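Local coordinates for bartonella effector protein (Bep) substrate of VirB T4SS (Bartonella sp. AR 15-3, PDB 4M16), which probably transfers AMP from ATP onto tyrosine or threonine side chains of target proteins, through its N-terminal Fic domain, the part in this chain, at residues A77-T80 with S84-F87. Numbering follows the deposited sequence.
Sequences AGYT and SFAF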
ATOM      1  N   ALA A  77      12.983  -4.048  -2.570  1.00 17.70           N
ATOM      2  CA  ALA A  77      11.580  -4.588  -2.564  1.00 17.69           C
ATOM      3  C   ALA A  77      11.419  -5.620  -1.430  1.00 18.15           C
ATOM      4  O   ALA A  77      12.265  -6.504  -1.225  1.00 19.89           O
ATOM      5  CB  ALA A  77      11.216  -5.204  -3.938  1.00 17.68           C
ATOM      6  N   GLY A  78      10.352  -5.493  -0.665  1.00 18.09           N
ATOM      7  CA  GLY A  78      10.086  -6.321   0.500  1.00 19.69           C
ATOM      8  C   GLY A  78      10.635  -5.793   1.810  1.00 20.07           C
ATOM      9  O   GLY A  78      10.235  -6.294   2.912  1.00 22.24           O
ATOM     10  N   TYR A  79      11.517  -4.792   1.748  1.00 20.16           N
ATOM     11  CA  TYR A  79      12.163  -4.273   2.927  1.00 21.25           C
ATOM     12  C   TYR A  79      11.388  -3.049   3.344  1.00 20.88           C
ATOM     13  O   TYR A  79      10.948  -2.287   2.503  1.00 21.78           O
ATOM     14  CB  TYR A  79      13.642  -3.842   2.645  1.00 22.06           C
ATOM     15  CG  TYR A  79      14.632  -5.015   2.481  1.00 24.19           C
ATOM     16  CD1 TYR A  79      14.665  -5.760   1.319  1.00 24.84           C
ATOM     17  CD2 TYR A  79      15.536  -5.324   3.486  1.00 26.27           C
ATOM     18  CE1 TYR A  79      15.553  -6.806   1.156  1.00 26.60           C
ATOM     19  CE2 TYR A  79      16.432  -6.379   3.342  1.00 28.06           C
ATOM     20  CZ  TYR A  79      16.434  -7.101   2.166  1.00 27.82           C
ATOM     21  OH  TYR A  79      17.282  -8.144   2.021  1.00 30.28           O
ATOM     22  N   THR A  80      11.234  -2.832   4.650  1.00 20.62           N
ATOM     23  CA  THR A  80      10.529  -1.631   5.123  1.00 20.29           C
ATOM     24  C   THR A  80      11.509  -0.477   5.330  1.00 20.86           C
ATOM     25  O   THR A  80      12.713  -0.669   5.633  1.00 20.93           O
ATOM     26  CB  THR A  80       9.698  -1.939   6.362  1.00 19.91           C
ATOM     27  OG1 THR A  80      10.546  -2.496   7.394  1.00 21.55           O
ATOM     28  CG2 THR A  80       8.610  -2.930   6.000  1.00 20.12           C
ATOM     29  N   SER A  84      17.839   0.838   7.783  1.00 24.50           N
ATOM     30  CA  SER A  84      18.931   1.234   6.908  1.00 24.22           C
ATOM     31  C   SER A  84      19.098   0.213   5.821  1.00 22.92           C
ATOM     32  O   SER A  84      19.221  -0.995   6.120  1.00 23.68           O
ATOM     33  CB  SER A  84      20.227   1.315   7.701  1.00 25.88           C
ATOM     34  OG  SER A  84      20.108   2.423   8.538  1.00 28.00           O
ATOM     35  N   PHE A  85      19.101   0.667   4.579  1.00 20.77           N
ATOM     36  CA  PHE A  85      19.207  -0.237   3.450  1.00 20.10           C
ATOM     37  C   PHE A  85      20.589  -0.187   2.748  1.00 20.74           C
ATOM     38  O   PHE A  85      21.013   0.853   2.238  1.00 20.02           O
ATOM     39  CB  PHE A  85      18.109  -0.046   2.426  1.00 18.98           C
ATOM     40  CG  PHE A  85      18.153  -1.104   1.381  1.00 19.07           C
ATOM     41  CD1 PHE A  85      17.727  -2.381   1.688  1.00 19.14           C
ATOM     42  CD2 PHE A  85      18.769  -0.886   0.157  1.00 19.32           C
ATOM     43  CE1 PHE A  85      17.819  -3.422   0.769  1.00 20.02           C
ATOM     44  CE2 PHE A  85      18.860  -1.914  -0.779  1.00 19.50           C
ATOM     45  CZ  PHE A  85      18.412  -3.179  -0.472  1.00 19.91           C
ATOM     46  N   ALA A  86      21.269  -1.326   2.735  1.00 21.25           N
ATOM     47  CA  ALA A  86      22.601  -1.431   2.124  1.00 22.59           C
ATOM     48  C   ALA A  86      22.479  -1.795   0.643  1.00 22.63           C
ATOM     49  O   ALA A  86      22.181  -2.951   0.312  1.00 23.12           O
ATOM     50  CB  ALA A  86      23.429  -2.485   2.865  1.00 24.44           C
ATOM     51  N   PHE A  87      22.691  -0.833  -0.242  1.00 21.72           N
ATOM     52  CA  PHE A  87      22.704  -1.070  -1.699  1.00 22.11           C
ATOM     53  C   PHE A  87      23.963  -1.823  -2.102  1.00 24.23           C
ATOM     54  O   PHE A  87      25.012  -1.708  -1.468  1.00 23.84           O
ATOM     55  CB  PHE A  87      22.651   0.261  -2.498  1.00 21.70           C
ATOM     56  CG  PHE A  87      21.254   0.875  -2.669  1.00 20.33           C
ATOM     57  CD1 PHE A  87      20.416   0.410  -3.695  1.00 19.75           C
ATOM     58  CD2 PHE A  87      20.768   1.894  -1.835  1.00 19.94           C
ATOM     59  CE1 PHE A  87      19.159   0.935  -3.915  1.00 18.82           C
ATOM     60  CE2 PHE A  87      19.468   2.416  -2.019  1.00 18.67           C
ATOM     61  CZ  PHE A  87      18.671   1.932  -3.077  1.00 18.23           C
TER
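Y79 and F85 meet in a T-shaped (edge-to-face) stack: the ring planes stand at 72° and the centroids are 5.1 Å apart. F85 supplies the edge. Its CE1 sits 3.8 Å above the plane of the Y79 ring, over the centre, and the approach is even enough that CE1 of F85 is 4.0 Å from CG of Y79 and still 4.2 Å from CZ of Y79. CD1 of F85 follows along the CG side, 4.1 Å from CD2 of Y79, so one C-H edge of the phenyl ring is laid against the phenol. The first torsions place each ring on the side facing the other segment: F85 holds CG anti to its own backbone N (chi1 -173°), whereas Y79 has CG beside the backbone N and anti to the carbonyl carbon (chi1 -74°).

Between the two segments the contact is carried by these two rings: no other residues approach within 4.5 Å, no hydrogen bond links the segments, and the CA atoms of Y79 and F85 are 8.1 Å apart. The loose side is that of Y79, the exposed partner, whose ring is closest to F85 at CG, CD1 and CD2, while its OH lies 4.9 Å from CE1 of F85. F85 is buried. On the inner side, CD2 of F85 stands 3.9 Å above the plane of the F87 ring, over its centre, and F85 also touches E75.

Backbone hydrogen bonding of F85 with A93 pairs strand 85-86 with strand 92-93 in a two-stranded antiparallel sheet, from which the phenyl ring projects, while G78 N is bonded to H66 ND1 of helix 59-70. The stack joins the loop after that helix to the hairpin 85-86/92-93, which is consistent with the flap that lies beside the active site in Fic domains.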